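Local coordinates for protein ferritin, putative (Archaeoglobus fulgidus, PDB 5LS9) that probably stores iron as a 24-subunit ferritin shell, here a humanized archaeal chimera devised as a tool for cell-targeted delivery, at residues F[45-50]-F[161-166]; F[57-62]-F[120-125]. The protein carries 10 engineered substitutions. All blocks are in the same frame, centred on the assembly; numbering follows the deposited sequence.

Contact 1. Residues F[45-50]-F[161-166]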
loop_
_atom_site.group_PDB
_atom_site.type_symbol
_atom_site.label_atom_id
_atom_site.label_comp_id
_atom_site.label_asym_id
_atom_site.label_seq_id
_atom_site.Cartn_x
_atom_site.Cartn_y
_atom_site.Cartn_z
ATOM N N MET F 45 -15.692 35.169 -32.570
ATOM C CA MET F 45 -15.637 35.071 -34.028
ATOM C C MET F 45 -14.401 34.289 -34.509
ATOM O O MET F 45 -14.508 33.465 -35.411
ATOM C CB MET F 45 -15.669 36.463 -34.647
ATOM C CG MET F 45 -16.941 37.240 -34.335
ATOM S SD MET F 45 -18.373 36.709 -35.295
ATOM C CE MET F 45 -19.702 37.295 -34.263
ATOM N N ARG F 46 -13.242 34.534 -33.896
ATOM C CA ARG F 46 -12.013 33.791 -34.214
ATOM C C ARG F 46 -12.217 32.285 -34.061
ATOM O O ARG F 46 -11.738 31.499 -34.875
ATOM C CB ARG F 46 -10.848 34.228 -33.310
ATOM C CG ARG F 46 -10.323 35.641 -33.550
ATOM C CD ARG F 46 -9.315 35.699 -34.688
ATOM N NE ARG F 46 -7.999 35.185 -34.295
ATOM C CZ ARG F 46 -7.072 35.870 -33.621
ATOM N NH1 ARG F 46 -7.285 37.130 -33.235
ATOM N NH2 ARG F 46 -5.912 35.283 -33.322
ATOM N N VAL F 47 -12.915 31.887 -33.002
ATOM C CA VAL F 47 -13.207 30.471 -32.777
ATOM C C VAL F 47 -14.196 29.975 -33.837
ATOM O O VAL F 47 -14.021 28.894 -34.414
ATOM C CB VAL F 47 -13.745 30.217 -31.349
ATOM C CG1 VAL F 47 -14.260 28.792 -31.203
ATOM C CG2 VAL F 47 -12.659 30.479 -30.312
ATOM N N GLN F 48 -15.225 30.774 -34.105
ATOM C CA GLN F 48 -16.200 30.433 -35.135
ATOM C C GLN F 48 -15.548 30.340 -36.508
ATOM O O GLN F 48 -16.011 29.600 -37.363
ATOM C CB GLN F 48 -17.302 31.481 -35.174
ATOM C CG GLN F 48 -18.500 31.076 -36.010
ATOM C CD GLN F 48 -19.330 30.000 -35.345
ATOM O OE1 GLN F 48 -19.907 30.221 -34.280
ATOM N NE2 GLN F 48 -19.406 28.831 -35.973
ATOM N N TRP F 49 -14.490 31.132 -36.693
ATOM C CA TRP F 49 -13.641 31.144 -37.900
ATOM C C TRP F 49 -12.918 29.817 -38.061
ATOM O O TRP F 49 -13.016 29.176 -39.108
ATOM C CB TRP F 49 -12.667 32.369 -37.862
ATOM C CG TRP F 49 -11.184 32.175 -38.256
ATOM C CD1 TRP F 49 -10.125 32.027 -37.401
ATOM C CD2 TRP F 49 -10.618 32.179 -39.583
ATOM N NE1 TRP F 49 -8.953 31.908 -38.104
ATOM C CE2 TRP F 49 -9.222 31.997 -39.443
ATOM C CE3 TRP F 49 -11.157 32.299 -40.874
ATOM C CZ2 TRP F 49 -8.358 31.936 -40.540
ATOM C CZ3 TRP F 49 -10.295 32.242 -41.969
ATOM C CH2 TRP F 49 -8.908 32.063 -41.789
ATOM N N GLN F 50 -12.218 29.397 -37.013
ATOM C CA GLN F 50 -11.570 28.090 -37.004
ATOM C C GLN F 50 -12.601 26.986 -37.206
ATOM O O GLN F 50 -12.424 26.119 -38.060
ATOM C CB GLN F 50 -10.837 27.856 -35.684
ATOM C CG GLN F 50 -9.608 28.727 -35.481
ATOM C CD GLN F 50 -9.275 28.926 -34.012
ATOM O OE1 GLN F 50 -9.696 29.915 -33.400
ATOM N NE2 GLN F 50 -8.539 27.980 -33.433
ATOM N N SER F 161 -15.354 35.502 -24.129
ATOM C CA SER F 161 -13.906 35.206 -24.056
ATOM C C SER F 161 -13.596 33.737 -23.771
ATOM O O SER F 161 -12.588 33.212 -24.235
ATOM C CB SER F 161 -13.215 36.033 -22.962
ATOM O OG SER F 161 -13.739 37.337 -22.860
ATOM N N LEU F 162 -14.468 33.080 -23.007
ATOM C CA LEU F 162 -14.207 31.731 -22.498
ATOM C C LEU F 162 -14.558 30.603 -23.481
ATOM O O LEU F 162 -14.454 29.426 -23.138
ATOM C CB LEU F 162 -14.939 31.523 -21.162
ATOM C CG LEU F 162 -14.495 32.411 -19.985
ATOM C CD1 LEU F 162 -15.315 33.688 -19.877
ATOM C CD2 LEU F 162 -14.590 31.657 -18.668
ATOM N N ARG F 163 -14.966 30.945 -24.697
ATOM C CA ARG F 163 -15.137 29.931 -25.734
ATOM C C ARG F 163 -13.763 29.432 -26.192
ATOM O O ARG F 163 -12.774 30.155 -26.090
ATOM C CB ARG F 163 -15.909 30.499 -26.916
ATOM C CG ARG F 163 -16.424 29.438 -27.865
ATOM C CD ARG F 163 -16.971 30.038 -29.148
ATOM N NE ARG F 163 -17.534 29.006 -30.009
ATOM C CZ ARG F 163 -18.161 29.234 -31.159
ATOM N NH1 ARG F 163 -18.308 30.471 -31.615
ATOM N NH2 ARG F 163 -18.639 28.218 -31.864
ATOM N N GLN F 164 -13.700 28.192 -26.672
ATOM C CA GLN F 164 -12.442 27.616 -27.166
ATOM C C GLN F 164 -12.633 26.644 -28.343
ATOM O O GLN F 164 -13.751 26.256 -28.680
ATOM C CB GLN F 164 -11.678 26.937 -26.020
ATOM C CG GLN F 164 -10.839 27.895 -25.176
ATOM C CD GLN F 164 -9.878 27.187 -24.228
ATOM O OE1 GLN F 164 -9.579 25.995 -24.382
ATOM N NE2 GLN F 164 -9.378 27.927 -23.242
ATOM N N PHE F 165 -11.514 26.268 -28.956
ATOM C CA PHE F 165 -11.488 25.497 -30.197
ATOM C C PHE F 165 -11.945 24.063 -29.950
ATOM O O PHE F 165 -11.404 23.389 -29.083
ATOM C CB PHE F 165 -10.054 25.537 -30.745
ATOM C CG PHE F 165 -9.878 24.933 -32.112
ATOM C CD1 PHE F 165 -10.799 25.153 -33.128
ATOM C CD2 PHE F 165 -8.744 24.184 -32.398
ATOM C CE1 PHE F 165 -10.612 24.599 -34.383
ATOM C CE2 PHE F 165 -8.551 23.637 -33.655
ATOM C CZ PHE F 165 -9.486 23.842 -34.648
ATOM N N THR F 166 -12.921 23.599 -30.729
ATOM C CA THR F 166 -13.651 22.350 -30.434
ATOM C C THR F 166 -12.873 21.014 -30.521
ATOM O O THR F 166 -12.815 20.280 -29.529
ATOM C CB THR F 166 -14.918 22.244 -31.312
ATOM O OG1 THR F 166 -15.605 23.504 -31.312
ATOM C CG2 THR F 166 -15.872 21.145 -30.799
#
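R163 meets V47 and Q48 where the chain that follows the short last helix of the ferritin subunit, 150-160, folds back over helix 39-65 of the four-helix bundle. From R163 to T166 the chain is an irregular loop, and V47 and F165 have the nearest CA atoms across the two segments, 5.9 Å apart. The tight part is built round the arginine. Its chain is fully stretched from CG to NE and lies across V47, whose CG1 branch sits under one face of the guanidinium, 3.5 Å from R163 NE. With CG1 anti to the backbone N (chi1 171°), the same methyl also reaches the backbone of the loop, 3.6 Å from Q164 O. E51, one turn further along the helix, forms a salt bridge with R163 NH2, and W44 adds a cation-pi contact, so the arginine is gripped from several residues of a single helix.

Toward F165 the contact loosens. The phenyl ring belongs to an exposed residue and leans on the aliphatic start of Q50, with F165 CE1 3.5 Å from Q50 CB.

Q48 closes the buried end. Its chain bends at chi2 (72°), which brings the amide oxygen round to the arginine: R163 NH1 donates to Q48 OE1 at 3.1 Å, with the oxygen lying in the guanidinium plane but the nitrogen standing 55° out of the amide carbonyl plane, while R163 NH2 adds a weak second bond to that oxygen.

Contact 2. Residues F[57-62]-F[120-125]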
loop_
_atom_site.group_PDB
_atom_site.type_symbol
_atom_site.label_atom_id
_atom_site.label_comp_id
_atom_site.label_asym_id
_atom_site.label_seq_id
_atom_site.Cartn_x
_atom_site.Cartn_y
_atom_site.Cartn_z
ATOM N N MET F 57 -12.968 21.357 -43.965
ATOM C CA MET F 57 -12.023 20.239 -44.057
ATOM C C MET F 57 -12.676 18.868 -43.877
ATOM O O MET F 57 -12.252 17.890 -44.494
ATOM C CB MET F 57 -10.888 20.414 -43.046
ATOM C CG MET F 57 -9.952 21.554 -43.385
ATOM S SD MET F 57 -9.336 21.429 -45.072
ATOM C CE MET F 57 -10.432 22.528 -45.964
ATOM N N LYS F 58 -13.697 18.802 -43.031
ATOM C CA LYS F 58 -14.460 17.577 -42.854
ATOM C C LYS F 58 -15.081 17.168 -44.196
ATOM O O LYS F 58 -15.085 15.990 -44.565
ATOM C CB LYS F 58 -15.537 17.788 -41.791
ATOM C CG LYS F 58 -16.202 16.520 -41.287
ATOM C CD LYS F 58 -17.289 16.830 -40.267
ATOM C CE LYS F 58 -18.209 15.642 -40.047
ATOM N NZ LYS F 58 -17.468 14.398 -39.700
ATOM N N MET F 59 -15.582 18.158 -44.930
ATOM C CA MET F 59 -16.175 17.938 -46.248
ATOM C C MET F 59 -15.083 17.704 -47.288
ATOM O O MET F 59 -15.184 16.787 -48.107
ATOM C CB MET F 59 -17.052 19.141 -46.642
ATOM C CG MET F 59 -18.025 18.875 -47.788
ATOM S SD MET F 59 -19.397 20.052 -47.915
ATOM C CE MET F 59 -20.557 19.380 -46.727
ATOM N N PHE F 60 -14.043 18.541 -47.240
ATOM C CA PHE F 60 -12.873 18.417 -48.117
ATOM C C PHE F 60 -12.464 16.961 -48.168
ATOM O O PHE F 60 -12.430 16.363 -49.241
ATOM C CB PHE F 60 -11.706 19.279 -47.595
ATOM C CG PHE F 60 -10.485 19.300 -48.496
ATOM C CD1 PHE F 60 -9.592 18.224 -48.526
ATOM C CD2 PHE F 60 -10.202 20.411 -49.280
ATOM C CE1 PHE F 60 -8.468 18.251 -49.341
ATOM C CE2 PHE F 60 -9.078 20.441 -50.095
ATOM C CZ PHE F 60 -8.210 19.362 -50.125
ATOM N N ASP F 61 -12.189 16.395 -46.993
ATOM C CA ASP F 61 -11.729 15.011 -46.886
ATOM C C ASP F 61 -12.750 14.054 -47.458
ATOM O O ASP F 61 -12.386 13.120 -48.175
ATOM C CB ASP F 61 -11.440 14.632 -45.430
ATOM C CG ASP F 61 -10.248 15.373 -44.860
ATOM O OD1 ASP F 61 -9.187 15.430 -45.528
ATOM O OD2 ASP F 61 -10.381 15.900 -43.738
ATOM N N PHE F 62 -14.023 14.294 -47.144
ATOM C CA PHE F 62 -15.092 13.405 -47.582
ATOM C C PHE F 62 -15.096 13.235 -49.092
ATOM O O PHE F 62 -15.023 12.114 -49.591
ATOM C CB PHE F 62 -16.463 13.903 -47.124
ATOM C CG PHE F 62 -17.584 12.977 -47.503
ATOM C CD1 PHE F 62 -17.684 11.715 -46.923
ATOM C CD2 PHE F 62 -18.515 13.345 -48.457
ATOM C CE1 PHE F 62 -18.697 10.851 -47.278
ATOM C CE2 PHE F 62 -19.536 12.481 -48.814
ATOM C CZ PHE F 62 -19.627 11.233 -48.221
ATOM N N ASN F 120 -25.969 10.070 -44.762
ATOM C CA ASN F 120 -25.539 9.815 -43.384
ATOM C C ASN F 120 -24.494 10.808 -42.872
ATOM O O ASN F 120 -24.630 11.351 -41.779
ATOM C CB ASN F 120 -24.970 8.398 -43.258
ATOM C CG ASN F 120 -26.043 7.337 -43.137
ATOM O OD1 ASN F 120 -26.015 6.339 -43.848
ATOM N ND2 ASN F 120 -26.976 7.530 -42.216
ATOM N N PHE F 121 -23.447 11.012 -43.665
ATOM C CA PHE F 121 -22.379 11.964 -43.339
ATOM C C PHE F 121 -22.943 13.368 -43.107
ATOM O O PHE F 121 -22.511 14.065 -42.187
ATOM C CB PHE F 121 -21.321 11.971 -44.466
ATOM C CG PHE F 121 -20.335 13.111 -44.393
ATOM C CD1 PHE F 121 -19.369 13.151 -43.405
ATOM C CD2 PHE F 121 -20.359 14.132 -45.335
ATOM C CE1 PHE F 121 -18.449 14.195 -43.346
ATOM C CE2 PHE F 121 -19.445 15.180 -45.278
ATOM C CZ PHE F 121 -18.486 15.211 -44.283
ATOM N N LEU F 122 -23.915 13.758 -43.932
ATOM C CA LEU F 122 -24.501 15.098 -43.876
ATOM C C LEU F 122 -25.322 15.345 -42.609
ATOM O O LEU F 122 -25.470 16.498 -42.207
ATOM C CB LEU F 122 -25.357 15.385 -45.126
ATOM C CG LEU F 122 -24.625 15.766 -46.432
ATOM C CD1 LEU F 122 -25.530 15.625 -47.644
ATOM C CD2 LEU F 122 -24.071 17.186 -46.392
ATOM N N GLN F 123 -25.837 14.284 -41.980
ATOM C CA GLN F 123 -26.588 14.403 -40.713
ATOM C C GLN F 123 -25.824 15.175 -39.633
ATOM O O GLN F 123 -26.423 15.796 -38.756
ATOM C CB GLN F 123 -26.947 13.019 -40.149
ATOM C CG GLN F 123 -27.916 12.196 -40.989
ATOM C CD GLN F 123 -29.304 12.800 -41.048
ATOM O OE1 GLN F 123 -29.867 13.179 -40.022
ATOM N NE2 GLN F 123 -29.860 12.898 -42.249
ATOM N N TRP F 124 -24.500 15.115 -39.684
ATOM C CA TRP F 124 -23.663 15.892 -38.778
ATOM C C TRP F 124 -23.869 17.393 -38.952
ATOM O O TRP F 124 -23.845 18.138 -37.967
ATOM C CB TRP F 124 -22.198 15.558 -39.013
ATOM C CG TRP F 124 -21.308 16.044 -37.949
ATOM C CD1 TRP F 124 -20.973 15.387 -36.817
ATOM C CD2 TRP F 124 -20.621 17.293 -37.914
ATOM N NE1 TRP F 124 -20.109 16.144 -36.066
ATOM C CE2 TRP F 124 -19.875 17.324 -36.721
ATOM C CE3 TRP F 124 -20.554 18.389 -38.780
ATOM C CZ2 TRP F 124 -19.072 18.413 -36.364
ATOM C CZ3 TRP F 124 -19.748 19.474 -38.426
ATOM C CH2 TRP F 124 -19.023 19.474 -37.228
ATOM N N TYR F 125 -24.056 17.823 -40.204
ATOM C CA TYR F 125 -24.339 19.237 -40.525
ATOM C C TYR F 125 -25.796 19.613 -40.314
ATOM O O TYR F 125 -26.091 20.760 -39.996
ATOM C CB TYR F 125 -23.978 19.576 -41.969
ATOM C CG TYR F 125 -22.518 19.447 -42.305
ATOM C CD1 TYR F 125 -22.005 18.240 -42.767
ATOM C CD2 TYR F 125 -21.648 20.530 -42.182
ATOM C CE1 TYR F 125 -20.667 18.106 -43.085
ATOM C CE2 TYR F 125 -20.310 20.401 -42.500
ATOM C CZ TYR F 125 -19.826 19.183 -42.951
ATOM O OH TYR F 125 -18.507 19.004 -43.283
#
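Two antiparallel helices of the ferritin four-helix bundle, 39-65 and 116-146, face each other here, their local axes 11.6 Å apart and their directions at 171°. The gap is filled by aromatic side chains rather than by hydrogen bonds. F62 and F121 reach past one another from opposite helices and form an offset stack, planes 11° apart and centroids separated by 4.2 Å. F121 CD2 lies over the centre of the F62 ring, whereas F62 CG falls toward the rim of F121. The latter ring also turns an edge to the backbone at M59 CA.

K58 stretches across to W124. Its chain is extended as far as CE and bends only at chi4 (53°), which carries NZ over the indole in a cation-pi contact: K58 NZ stands 4.5 Å from the centroid of the five-membered ring of W124, almost on the ring normal. The methylene K58 CE rides on the same face, 3.6 Å from W124 CD2, and brushes the F121 ring as well.

On the buried side Y125 is held between two neighbours. M59 CE makes a CH-pi contact with one face of its ring, 4.1 Å from the Y125 centroid, and W124 CE3 lies over the opposite face. Y125 OH hydrogen-bonds to the backbone carbonyl of H55, and its side chain touches E19, a ligand of the magnesium ion. The tyrosine's one polar side-chain atom is thus satisfied by a main-chain oxygen, while the lysine's charge probably gains from the indole pi cloud; the rest is apolar and probably held by dispersion.

Overall arrangement
From the N terminus, helix 6-35 comes first and helix 39-65 follows, supplying one side of both contacts: 45-50 to contact 1, then 57-62 to contact 2. The chain passes through helix 85-112 and turns into helix 116-146, where 120-125 closes contact 2 and ties two bundle helices together. Only after helix 150-160 does 161-166 close contact 1, bringing the C-terminal tail onto the bundle. Contact 2 is therefore nested inside the larger loop of contact 1, and the two do not touch, their centres lying 20 Å apart. Both border a second subunit: R46 forms an intersubunit salt bridge with D61 of the neighbouring subunit, and D61 with R46 of the neighbouring subunit.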